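Local coordinates for proline iminopeptidase-related protein (PDB 2YYS) that is of unknown function but adopts the alpha/beta hydrolase fold of the S33 peptidases, a family to which peptidase activity is generally assigned, at residues R54-D59 with L86-A91; G6-G11 with E90-E95; L28-G33 with Y40-G45; F76-L81 with H102-V107. All blocks are in the same frame, centred on the assembly; numbering follows the deposited sequence.

Contact 1 of 4, residues R54-D59 with L86-A91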
loop_
_atom_site.group_PDB
_atom_site.type_symbol
_atom_site.label_atom_id
_atom_site.label_comp_id
_atom_site.label_asym_id
_atom_site.label_seq_id
_atom_site.Cartn_x
_atom_site.Cartn_y
_atom_site.Cartn_z
ATOM N N ARG A 54 -5.139 -0.537 17.972
ATOM C CA ARG A 54 -5.265 0.868 17.657
ATOM C C ARG A 54 -4.765 1.032 16.233
ATOM O O ARG A 54 -3.580 0.832 15.955
ATOM C CB ARG A 54 -4.426 1.706 18.603
ATOM C CG ARG A 54 -4.530 3.192 18.357
ATOM C CD ARG A 54 -3.709 3.985 19.304
ATOM N NE ARG A 54 -3.815 5.412 19.066
ATOM C CZ ARG A 54 -3.131 6.324 19.727
ATOM N NH1 ARG A 54 -2.275 5.967 20.674
ATOM N NH2 ARG A 54 -3.296 7.600 19.445
ATOM N N VAL A 55 -5.667 1.381 15.326
ATOM C CA VAL A 55 -5.335 1.475 13.920
ATOM C C VAL A 55 -5.403 2.935 13.462
ATOM O O VAL A 55 -6.427 3.613 13.609
ATOM C CB VAL A 55 -6.279 0.631 13.063
ATOM C CG1 VAL A 55 -5.757 0.550 11.646
ATOM C CG2 VAL A 55 -6.438 -0.744 13.646
ATOM N N VAL A 56 -4.307 3.392 12.881
ATOM C CA VAL A 56 -4.208 4.746 12.381
ATOM C C VAL A 56 -4.273 4.676 10.857
ATOM O O VAL A 56 -3.270 4.362 10.181
ATOM C CB VAL A 56 -2.901 5.404 12.871
ATOM C CG1 VAL A 56 -2.816 6.842 12.405
ATOM C CG2 VAL A 56 -2.827 5.337 14.370
ATOM N N TYR A 57 -5.470 4.885 10.325
ATOM C CA TYR A 57 -5.649 5.039 8.890
ATOM C C TYR A 57 -5.359 6.491 8.577
ATOM O O TYR A 57 -5.815 7.378 9.282
ATOM C CB TYR A 57 -7.073 4.675 8.437
ATOM C CG TYR A 57 -7.569 3.319 8.894
ATOM C CD1 TYR A 57 -7.354 2.182 8.132
ATOM C CD2 TYR A 57 -8.278 3.181 10.081
ATOM C CE1 TYR A 57 -7.823 0.936 8.552
ATOM C CE2 TYR A 57 -8.746 1.953 10.505
ATOM C CZ TYR A 57 -8.517 0.831 9.737
ATOM O OH TYR A 57 -8.982 -0.398 10.178
ATOM N N PHE A 58 -4.558 6.737 7.559
ATOM C CA PHE A 58 -4.334 8.101 7.126
ATOM C C PHE A 58 -4.120 8.205 5.638
ATOM O O PHE A 58 -3.716 7.238 4.976
ATOM C CB PHE A 58 -3.197 8.765 7.921
ATOM C CG PHE A 58 -1.820 8.244 7.613
ATOM C CD1 PHE A 58 -0.957 8.977 6.820
ATOM C CD2 PHE A 58 -1.356 7.069 8.191
ATOM C CE1 PHE A 58 0.319 8.524 6.555
ATOM C CE2 PHE A 58 -0.068 6.604 7.930
ATOM C CZ PHE A 58 0.771 7.327 7.118
ATOM N N ASP A 59 -4.441 9.382 5.114
ATOM C CA ASP A 59 -4.142 9.709 3.749
ATOM C C ASP A 59 -2.819 10.462 3.752
ATOM O O ASP A 59 -2.614 11.380 4.544
ATOM C CB ASP A 59 -5.235 10.577 3.131
ATOM C CG ASP A 59 -6.534 9.844 2.931
ATOM O OD1 ASP A 59 -6.641 8.653 3.313
ATOM O OD2 ASP A 59 -7.518 10.401 2.395
ATOM N N LEU A 86 6.548 8.533 10.781
ATOM C CA LEU A 86 7.132 8.663 12.116
ATOM C C LEU A 86 6.673 9.931 12.810
ATOM O O LEU A 86 6.374 9.896 13.992
ATOM C CB LEU A 86 8.658 8.644 12.062
ATOM C CG LEU A 86 9.286 7.266 12.213
ATOM C CD1 LEU A 86 9.025 6.689 13.601
ATOM C CD2 LEU A 86 8.789 6.298 11.103
ATOM N N LEU A 87 6.607 11.043 12.080
ATOM C CA LEU A 87 6.131 12.299 12.666
ATOM C C LEU A 87 4.674 12.165 13.112
ATOM O O LEU A 87 4.284 12.667 14.164
ATOM C CB LEU A 87 6.319 13.460 11.685
ATOM C CG LEU A 87 7.785 13.840 11.428
ATOM C CD1 LEU A 87 7.915 14.809 10.272
ATOM C CD2 LEU A 87 8.448 14.458 12.683
ATOM N N LEU A 88 3.877 11.435 12.340
ATOM C CA LEU A 88 2.488 11.213 12.706
ATOM C C LEU A 88 2.430 10.397 14.000
ATOM O O LEU A 88 1.672 10.717 14.913
ATOM C CB LEU A 88 1.725 10.507 11.577
ATOM C CG LEU A 88 0.262 10.140 11.873
ATOM C CD1 LEU A 88 -0.537 11.367 12.291
ATOM C CD2 LEU A 88 -0.397 9.457 10.673
ATOM N N ALA A 89 3.230 9.332 14.069
ATOM C CA ALA A 89 3.269 8.480 15.263
ATOM C C ALA A 89 3.622 9.295 16.512
ATOM O O ALA A 89 3.018 9.122 17.571
ATOM C CB ALA A 89 4.262 7.337 15.079
ATOM N N GLU A 90 4.579 10.204 16.367
ATOM C CA GLU A 90 5.023 11.028 17.486
ATOM C C GLU A 90 3.951 12.043 17.870
ATOM O O GLU A 90 3.744 12.292 19.047
ATOM C CB GLU A 90 6.370 11.689 17.177
ATOM C CG GLU A 90 7.515 10.670 17.253
ATOM C CD GLU A 90 8.817 11.114 16.591
ATOM O OE1 GLU A 90 8.919 12.303 16.187
ATOM O OE2 GLU A 90 9.744 10.261 16.485
ATOM N N ALA A 91 3.233 12.573 16.882
ATOM C CA ALA A 91 2.141 13.509 17.140
ATOM C C ALA A 91 1.029 12.823 17.928
ATOM O O ALA A 91 0.408 13.441 18.783
ATOM C CB ALA A 91 1.606 14.084 15.833
#
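The strand bearing V56 and F58 runs beneath the helical turn of L88 at the spacing of one side-chain layer, with V56 CA and A89 CA 8.8 Å apart at the nearest backbone approach. Across the two segments L88 alone makes the contact from the helix. Its CG lies anti to the backbone N (chi1 177°), which directs the branch at the strand, and CD2 does all the touching. This methyl sits over one face of the F58 ring, 3.7 Å from the centroid and 18° off the ring normal, a CH-pi contact displaced toward the CG–CD2 side, with L88 CD2 3.6 Å from F58 CD2. The leucine and the phenylalanine run past one another head to tail. With chi1 at 71° the F58 ring turns a face to the leucine, and V56 O lies in plane at its edge. V56 meets the same methyl differently: CG1 comes tip to tip with L88 CD2 at 4.0 Å. One leucine methyl thus bridges two residues on the same side of the strand. The contact is apolar and buried; V17 of the neighbouring strand 14-20 and V8 of the edge strand 3-9 also touch L88, while L15 lies against F58. At the strand's start the charge of R54 is met by D19, away from this apolar patch. Strand 54-58 lies between strands 14-20 and 27-31 of the mixed sheet, and helix 78-91 forms the crossover from it to strand 97-102, packing on one face of the central sheet as in alpha/beta hydrolases.

Contact 2 of 4, residues G6-G11 with E90-E95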
loop_
_atom_site.group_PDB
_atom_site.type_symbol
_atom_site.label_atom_id
_atom_site.label_comp_id
_atom_site.label_asym_id
_atom_site.label_seq_id
_atom_site.Cartn_x
_atom_site.Cartn_y
_atom_site.Cartn_z
ATOM N N GLY A 6 -9.415 13.700 12.354
ATOM C CA GLY A 6 -9.046 15.093 12.191
ATOM C C GLY A 6 -7.870 15.289 11.250
ATOM O O GLY A 6 -7.372 14.346 10.633
ATOM N N TYR A 7 -7.444 16.533 11.114
ATOM C CA TYR A 7 -6.230 16.854 10.399
ATOM C C TYR A 7 -5.139 16.966 11.448
ATOM O O TYR A 7 -5.283 17.697 12.419
ATOM C CB TYR A 7 -6.376 18.185 9.652
ATOM C CG TYR A 7 -6.931 18.105 8.249
ATOM C CD1 TYR A 7 -7.427 16.928 7.716
ATOM C CD2 TYR A 7 -6.954 19.234 7.443
ATOM C CE1 TYR A 7 -7.915 16.876 6.412
ATOM C CE2 TYR A 7 -7.441 19.189 6.144
ATOM C CZ TYR A 7 -7.917 18.013 5.634
ATOM O OH TYR A 7 -8.387 17.980 4.343
ATOM N N VAL A 8 -4.053 16.236 11.240
ATOM C CA VAL A 8 -2.897 16.272 12.121
ATOM C C VAL A 8 -1.733 16.937 11.387
ATOM O O VAL A 8 -1.260 16.400 10.387
ATOM C CB VAL A 8 -2.487 14.851 12.528
ATOM C CG1 VAL A 8 -1.244 14.882 13.377
ATOM C CG2 VAL A 8 -3.632 14.156 13.265
ATOM N N PRO A 9 -1.273 18.096 11.877
ATOM C CA PRO A 9 -0.061 18.725 11.344
ATOM C C PRO A 9 1.176 17.864 11.562
ATOM O O PRO A 9 1.392 17.344 12.653
ATOM C CB PRO A 9 0.056 20.037 12.144
ATOM C CG PRO A 9 -1.318 20.283 12.698
ATOM C CD PRO A 9 -1.877 18.909 12.954
ATOM N N VAL A 10 1.969 17.738 10.510
ATOM C CA VAL A 10 3.171 16.922 10.504
ATOM C C VAL A 10 4.416 17.763 10.108
ATOM O O VAL A 10 5.512 17.233 10.007
ATOM C CB VAL A 10 2.907 15.664 9.603
ATOM C CG1 VAL A 10 4.102 15.215 8.816
ATOM C CG2 VAL A 10 2.374 14.514 10.453
ATOM N N GLY A 11 4.255 19.083 9.966
ATOM C CA GLY A 11 5.343 19.975 9.583
ATOM C C GLY A 11 5.163 20.525 8.181
ATOM O O GLY A 11 4.691 21.646 7.990
ATOM N N GLU A 90 4.579 10.204 16.367
ATOM C CA GLU A 90 5.023 11.028 17.486
ATOM C C GLU A 90 3.951 12.043 17.870
ATOM O O GLU A 90 3.744 12.292 19.047
ATOM C CB GLU A 90 6.370 11.689 17.177
ATOM C CG GLU A 90 7.515 10.670 17.253
ATOM C CD GLU A 90 8.817 11.114 16.591
ATOM O OE1 GLU A 90 8.919 12.303 16.187
ATOM O OE2 GLU A 90 9.744 10.261 16.485
ATOM N N ALA A 91 3.233 12.573 16.882
ATOM C CA ALA A 91 2.141 13.509 17.140
ATOM C C ALA A 91 1.029 12.823 17.928
ATOM O O ALA A 91 0.408 13.441 18.783
ATOM C CB ALA A 91 1.606 14.084 15.833
ATOM N N LEU A 92 0.812 11.534 17.669
ATOM C CA LEU A 92 -0.217 10.767 18.364
ATOM C C LEU A 92 0.277 10.107 19.661
ATOM O O LEU A 92 -0.504 9.470 20.353
ATOM C CB LEU A 92 -0.808 9.704 17.430
ATOM C CG LEU A 92 -1.468 10.190 16.132
ATOM C CD1 LEU A 92 -1.916 8.981 15.312
ATOM C CD2 LEU A 92 -2.651 11.133 16.415
ATOM N N GLY A 93 1.558 10.273 19.992
ATOM C CA GLY A 93 2.148 9.703 21.197
ATOM C C GLY A 93 2.323 8.192 21.144
ATOM O O GLY A 93 2.348 7.533 22.177
ATOM N N VAL A 94 2.433 7.639 19.939
ATOM C CA VAL A 94 2.675 6.210 19.752
ATOM C C VAL A 94 4.184 6.003 19.586
ATOM O O VAL A 94 4.801 6.621 18.724
ATOM C CB VAL A 94 1.932 5.677 18.511
ATOM C CG1 VAL A 94 2.230 4.198 18.289
ATOM C CG2 VAL A 94 0.422 5.905 18.645
ATOM N N GLU A 95 4.768 5.131 20.402
ATOM C CA GLU A 95 6.216 4.904 20.388
ATOM C C GLU A 95 6.619 3.775 19.459
ATOM O O GLU A 95 7.540 3.914 18.674
ATOM C CB GLU A 95 6.708 4.538 21.773
ATOM C CG GLU A 95 6.983 5.707 22.694
ATOM C CD GLU A 95 7.431 5.189 24.040
ATOM O OE1 GLU A 95 8.618 4.804 24.150
ATOM O OE2 GLU A 95 6.574 5.098 24.948
#
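V8, A91 and L92 meet without any flat group between them: neither a ring face nor a ring edge takes part, and the contact is wholly aliphatic. The one aromatic ring in the two segments, that of Y7, leaves the strand on the other side, lies against E14 and Y16, and bonds through its OH to R65 O. The setting is the edge of the alpha/beta hydrolase sheet, where strand 3-9 is outermost and the C-terminal end of helix 78-91 comes down upon it. The helix ends in a Schellman motif. G93, with phi at 72°, leaves the helical path, its N donating to E90 O at 3.1 Å, and V94 N probably reaches back to A89 O. A91, in the last helical turn, points its CB at V8, whereas L92 leaves its backbone across the line between the segments and only its far end draws close; it also packs on V56. V8 is backbone-bonded to L15 of strand 14-20, and a glycerol, probably from the crystallisation liquor, lies about 4 Å from its side chain. The two methyls of V8 divide the work. CG1, the branch trans to the main-chain nitrogen (chi1 177°), meets A91 CB at 3.8 Å, while CG2, on the other branch, approaches L92 CD2 more loosely at 4.5 Å.

Contact 3 of 4, residues L28-G33 with Y40-G45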
loop_
_atom_site.group_PDB
_atom_site.type_symbol
_atom_site.label_atom_id
_atom_site.label_comp_id
_atom_site.label_asym_id
_atom_site.label_seq_id
_atom_site.Cartn_x
_atom_site.Cartn_y
_atom_site.Cartn_z
ATOM N N LEU A 28 -1.135 -0.102 14.901
ATOM C CA LEU A 28 -0.821 -0.347 13.492
ATOM C C LEU A 28 -1.063 0.901 12.690
ATOM O O LEU A 28 -2.105 1.536 12.853
ATOM C CB LEU A 28 -1.720 -1.451 12.923
ATOM C CG LEU A 28 -1.583 -2.787 13.629
ATOM C CD1 LEU A 28 -2.673 -3.737 13.203
ATOM C CD2 LEU A 28 -0.206 -3.378 13.332
ATOM N N PHE A 29 -0.108 1.245 11.827
ATOM C CA PHE A 29 -0.259 2.329 10.881
ATOM C C PHE A 29 -0.515 1.757 9.494
ATOM O O PHE A 29 0.127 0.783 9.086
ATOM C CB PHE A 29 0.988 3.214 10.900
ATOM C CG PHE A 29 1.027 4.144 12.075
ATOM C CD1 PHE A 29 0.859 5.497 11.912
ATOM C CD2 PHE A 29 1.165 3.646 13.355
ATOM C CE1 PHE A 29 0.869 6.351 13.004
ATOM C CE2 PHE A 29 1.171 4.497 14.449
ATOM C CZ PHE A 29 1.014 5.842 14.273
ATOM N N VAL A 30 -1.458 2.359 8.773
ATOM C CA VAL A 30 -1.875 1.852 7.471
ATOM C C VAL A 30 -1.299 2.738 6.389
ATOM O O VAL A 30 -1.461 3.957 6.420
ATOM C CB VAL A 30 -3.399 1.775 7.366
ATOM C CG1 VAL A 30 -3.854 1.239 5.995
ATOM C CG2 VAL A 30 -3.924 0.881 8.455
ATOM N N LEU A 31 -0.592 2.113 5.452
ATOM C CA LEU A 31 0.037 2.813 4.342
ATOM C C LEU A 31 -0.651 2.430 3.024
ATOM O O LEU A 31 -0.426 1.339 2.484
ATOM C CB LEU A 31 1.536 2.495 4.317
ATOM C CG LEU A 31 2.338 3.147 5.453
ATOM C CD1 LEU A 31 3.721 2.516 5.598
ATOM C CD2 LEU A 31 2.467 4.648 5.219
ATOM N N HIS A 32 -1.505 3.314 2.512
ATOM C CA HIS A 32 -2.185 3.069 1.238
ATOM C C HIS A 32 -1.213 3.198 0.053
ATOM O O HIS A 32 -0.070 3.657 0.194
ATOM C CB HIS A 32 -3.365 4.031 1.043
ATOM C CG HIS A 32 -2.934 5.438 0.800
ATOM N ND1 HIS A 32 -3.026 6.420 1.761
ATOM C CD2 HIS A 32 -2.359 6.017 -0.275
ATOM C CE1 HIS A 32 -2.539 7.546 1.276
ATOM N NE2 HIS A 32 -2.127 7.329 0.041
ATOM N N GLY A 33 -1.713 2.846 -1.121
ATOM C CA GLY A 33 -0.923 2.824 -2.333
ATOM C C GLY A 33 -1.197 4.019 -3.215
ATOM O O GLY A 33 -1.751 5.007 -2.774
ATOM N N TYR A 40 -9.558 4.959 2.243
ATOM C CA TYR A 40 -10.984 4.689 2.450
ATOM C C TYR A 40 -11.357 3.221 2.182
ATOM O O TYR A 40 -11.912 2.541 3.046
ATOM C CB TYR A 40 -11.857 5.629 1.607
ATOM C CG TYR A 40 -13.333 5.364 1.796
ATOM C CD1 TYR A 40 -14.045 5.960 2.838
ATOM C CD2 TYR A 40 -14.004 4.474 0.962
ATOM C CE1 TYR A 40 -15.401 5.705 3.020
ATOM C CE2 TYR A 40 -15.360 4.210 1.128
ATOM C CZ TYR A 40 -16.050 4.818 2.159
ATOM O OH TYR A 40 -17.387 4.544 2.316
ATOM N N VAL A 41 -11.050 2.732 0.990
ATOM C CA VAL A 41 -11.401 1.360 0.611
ATOM C C VAL A 41 -10.643 0.357 1.481
ATOM O O VAL A 41 -11.175 -0.675 1.923
ATOM C CB VAL A 41 -11.127 1.114 -0.884
ATOM C CG1 VAL A 41 -11.061 -0.376 -1.217
ATOM C CG2 VAL A 41 -12.211 1.780 -1.709
ATOM N N LEU A 42 -9.391 0.700 1.738
ATOM C CA LEU A 42 -8.513 -0.136 2.537
ATOM C C LEU A 42 -9.071 -0.323 3.940
ATOM O O LEU A 42 -9.145 -1.446 4.442
ATOM C CB LEU A 42 -7.124 0.484 2.555
ATOM C CG LEU A 42 -5.965 -0.366 3.017
ATOM C CD1 LEU A 42 -5.908 -1.711 2.320
ATOM C CD2 LEU A 42 -4.671 0.433 2.767
ATOM N N ARG A 43 -9.535 0.756 4.563
ATOM C CA ARG A 43 -10.158 0.631 5.877
ATOM C C ARG A 43 -11.404 -0.263 5.846
ATOM O O ARG A 43 -11.594 -1.101 6.731
ATOM C CB ARG A 43 -10.538 1.993 6.452
ATOM C CG ARG A 43 -11.445 1.860 7.660
ATOM C CD ARG A 43 -11.657 3.117 8.468
ATOM N NE ARG A 43 -12.570 2.844 9.585
ATOM C CZ ARG A 43 -13.002 3.746 10.449
ATOM N NH1 ARG A 43 -12.596 5.002 10.362
ATOM N NH2 ARG A 43 -13.835 3.389 11.418
ATOM N N GLU A 44 -12.265 -0.071 4.847
ATOM C CA GLU A 44 -13.488 -0.857 4.747
ATOM C C GLU A 44 -13.174 -2.351 4.620
ATOM O O GLU A 44 -13.912 -3.182 5.122
ATOM C CB GLU A 44 -14.361 -0.384 3.574
ATOM C CG GLU A 44 -14.847 1.063 3.666
ATOM C CD GLU A 44 -15.792 1.336 4.839
ATOM O OE1 GLU A 44 -16.570 0.440 5.223
ATOM O OE2 GLU A 44 -15.757 2.463 5.384
ATOM N N GLY A 45 -12.074 -2.687 3.957
ATOM C CA GLY A 45 -11.663 -4.068 3.798
ATOM C C GLY A 45 -10.966 -4.712 4.987
ATOM O O GLY A 45 -11.067 -5.925 5.183
#
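L42 CD2 and V30 CG1 come tip to tip at 3.4 Å, tighter than usual for two methyls. CG of L42 backs the contact at 4.0 Å from the same V30 CG1. The leucine methyl also lies 3.9 Å from H32 CA, so it sits where the strand gives way to loop. L42 extends its CG away from the backbone N (chi1 -165°), aiming the branch from the helix at the strand, and V30 places CG1 likewise (chi1 -180°). Next outward, H32 starts toward the helix at CB, but its ring turns off: ND1 makes a weak hydrogen bond to F58 O, and the backbone O of H32 accepts from Q60 NE2. H102 packs on L42, and V55 and Y57 on V30. Farther out, R43 NH1 forms salt bridges with E3 and E18. Strand 27-31 and helix 40-46 belong, with strand 54-58, to a beta-alpha-beta unit; H32 and G33 open the His-Gly-Gly-Pro-Gly loop, which in related S33 peptidases contributes to the oxyanion hole. The side chains meeting here are hydrocarbon, with L31 O the one polar atom near the leucine methyl, so the contact itself offers only apolar burial, with the V30–L42 methyl pair somewhat compressed.

Contact 4 of 4, residues F76-L81 with H102-V107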
loop_
_atom_site.group_PDB
_atom_site.type_symbol
_atom_site.label_atom_id
_atom_site.label_comp_id
_atom_site.label_asym_id
_atom_site.label_seq_id
_atom_site.Cartn_x
_atom_site.Cartn_y
_atom_site.Cartn_z
ATOM N N PHE A 76 7.251 15.548 -2.769
ATOM C CA PHE A 76 6.730 14.217 -3.039
ATOM C C PHE A 76 7.843 13.217 -3.301
ATOM O O PHE A 76 8.239 12.990 -4.445
ATOM C CB PHE A 76 5.750 14.305 -4.198
ATOM C CG PHE A 76 4.518 15.065 -3.850
ATOM C CD1 PHE A 76 3.601 14.526 -2.950
ATOM C CD2 PHE A 76 4.293 16.334 -4.364
ATOM C CE1 PHE A 76 2.473 15.219 -2.589
ATOM C CE2 PHE A 76 3.145 17.044 -4.016
ATOM C CZ PHE A 76 2.234 16.493 -3.124
ATOM N N THR A 77 8.356 12.645 -2.210
ATOM C CA THR A 77 9.406 11.634 -2.263
ATOM C C THR A 77 9.060 10.508 -1.311
ATOM O O THR A 77 8.255 10.674 -0.397
ATOM C CB THR A 77 10.775 12.212 -1.848
ATOM O OG1 THR A 77 10.711 12.681 -0.495
ATOM C CG2 THR A 77 11.182 13.458 -2.693
ATOM N N VAL A 78 9.683 9.360 -1.533
ATOM C CA VAL A 78 9.577 8.231 -0.615
ATOM C C VAL A 78 10.034 8.628 0.789
ATOM O O VAL A 78 9.359 8.320 1.766
ATOM C CB VAL A 78 10.390 7.018 -1.137
ATOM C CG1 VAL A 78 10.492 5.919 -0.085
ATOM C CG2 VAL A 78 9.736 6.465 -2.360
ATOM N N ASP A 79 11.170 9.322 0.880
ATOM C CA ASP A 79 11.704 9.782 2.164
ATOM C C ASP A 79 10.678 10.598 2.947
ATOM O O ASP A 79 10.525 10.416 4.139
ATOM C CB ASP A 79 12.979 10.628 1.965
ATOM C CG ASP A 79 14.204 9.794 1.541
ATOM O OD1 ASP A 79 14.160 8.543 1.564
ATOM O OD2 ASP A 79 15.270 10.326 1.168
ATOM N N ALA A 80 10.004 11.518 2.278
ATOM C CA ALA A 80 9.004 12.361 2.932
ATOM C C ALA A 80 7.832 11.529 3.454
ATOM O O ALA A 80 7.350 11.772 4.557
ATOM C CB ALA A 80 8.506 13.432 1.977
ATOM N N LEU A 81 7.389 10.541 2.677
ATOM C CA LEU A 81 6.301 9.657 3.103
ATOM C C LEU A 81 6.702 8.817 4.314
ATOM O O LEU A 81 5.900 8.564 5.203
ATOM C CB LEU A 81 5.864 8.739 1.952
ATOM C CG LEU A 81 5.278 9.396 0.693
ATOM C CD1 LEU A 81 4.670 8.358 -0.260
ATOM C CD2 LEU A 81 4.241 10.445 1.019
ATOM N N HIS A 102 -0.350 -1.520 1.382
ATOM C CA HIS A 102 -0.968 -2.012 0.165
ATOM C C HIS A 102 -0.333 -1.341 -1.055
ATOM O O HIS A 102 -0.152 -0.127 -1.087
ATOM C CB HIS A 102 -2.471 -1.748 0.199
ATOM C CG HIS A 102 -3.204 -2.292 -0.986
ATOM N ND1 HIS A 102 -3.916 -1.488 -1.845
ATOM C CD2 HIS A 102 -3.335 -3.556 -1.455
ATOM C CE1 HIS A 102 -4.460 -2.233 -2.791
ATOM N NE2 HIS A 102 -4.130 -3.493 -2.573
ATOM N N GLY A 103 0.016 -2.139 -2.060
ATOM C CA GLY A 103 0.595 -1.619 -3.287
ATOM C C GLY A 103 1.895 -0.881 -3.034
ATOM O O GLY A 103 2.782 -1.414 -2.365
ATOM N N PHE A 104 1.979 0.348 -3.551
ATOM C CA PHE A 104 3.130 1.222 -3.361
ATOM C C PHE A 104 3.420 1.500 -1.892
ATOM O O PHE A 104 4.552 1.777 -1.531
ATOM C CB PHE A 104 2.928 2.554 -4.093
ATOM C CG PHE A 104 4.106 3.485 -3.989
ATOM C CD1 PHE A 104 5.360 3.089 -4.427
ATOM C CD2 PHE A 104 3.965 4.733 -3.423
ATOM C CE1 PHE A 104 6.450 3.948 -4.313
ATOM C CE2 PHE A 104 5.037 5.590 -3.311
ATOM C CZ PHE A 104 6.274 5.206 -3.753
ATOM N N GLY A 105 2.390 1.441 -1.053
ATOM C CA GLY A 105 2.569 1.513 0.381
ATOM C C GLY A 105 3.693 0.625 0.890
ATOM O O GLY A 105 4.329 0.954 1.888
ATOM N N ALA A 106 3.912 -0.510 0.224
ATOM C CA ALA A 106 4.972 -1.441 0.611
ATOM C C ALA A 106 6.353 -0.806 0.638
ATOM O O ALA A 106 7.113 -1.077 1.543
ATOM C CB ALA A 106 4.993 -2.651 -0.296
ATOM N N VAL A 107 6.694 -0.005 -0.371
ATOM C CA VAL A 107 8.004 0.654 -0.396
ATOM C C VAL A 107 8.147 1.570 0.804
ATOM O O VAL A 107 9.216 1.632 1.423
ATOM C CB VAL A 107 8.251 1.465 -1.694
ATOM C CG1 VAL A 107 9.558 2.264 -1.616
ATOM C CG2 VAL A 107 8.323 0.540 -2.874
#
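F104 crosses from the turn before helix 105-115 to V78 and L81 on the first turn of helix 78-91. Its CB lies 4.2 Å from G33 CA, at the loop after strand 27-31. With chi1 at -178° the CB–CG bond swings clear of the main-chain nitrogen and carries the ring across to the other helix. CE2 then meets L81 CD1 at 4.1 Å, the two side chains crossing at about a right angle. At the tip CZ approaches V78 CG2, 3.9 Å away, from an oblique direction. The turn H102-G105 is type II', with G103 at positive phi (60°). It forms the nucleophile elbow of the alpha/beta hydrolase fold, between strand 97-102 and helix 105-115; the position where active relatives usually carry the nucleophilic serine is probably that of G103. G105 N bonds back to H102 O at 3.0 Å and closes the turn, while the H102 ring meets that of H255. The other branch of V78, CG1, faces V107 CG1 at 4.1 Å, so the valine is gripped at both methyls. Just before V78, T77 is the N-cap, its OG1 accepting from A80 N at 3.1 Å with an N-H...O angle of 157°.

Overall arrangement
Helix 78-91 runs through contacts 1, 2 and 4: its start meets the elbow in contact 4, its end the sheet in contacts 1 and 2, whose centres are 6 Å apart and which share E90 and A91. Contacts 1 and 3 sit on adjacent parallel strands, joined by the probable hydrogen bond of V56 N to L28 O (2.9 Å). Contact 3 reaches contact 4 through H102 N and L31 O (3.1 Å), their centres 14 Å apart. Contacts 3 and 4 lie next to the loop and elbow that in relatives probably supply the oxyanion hole and nucleophile, whereas contact 2, about 18 Å from contact 4 between centres, belongs to the far sheet edge, beside the glycerol.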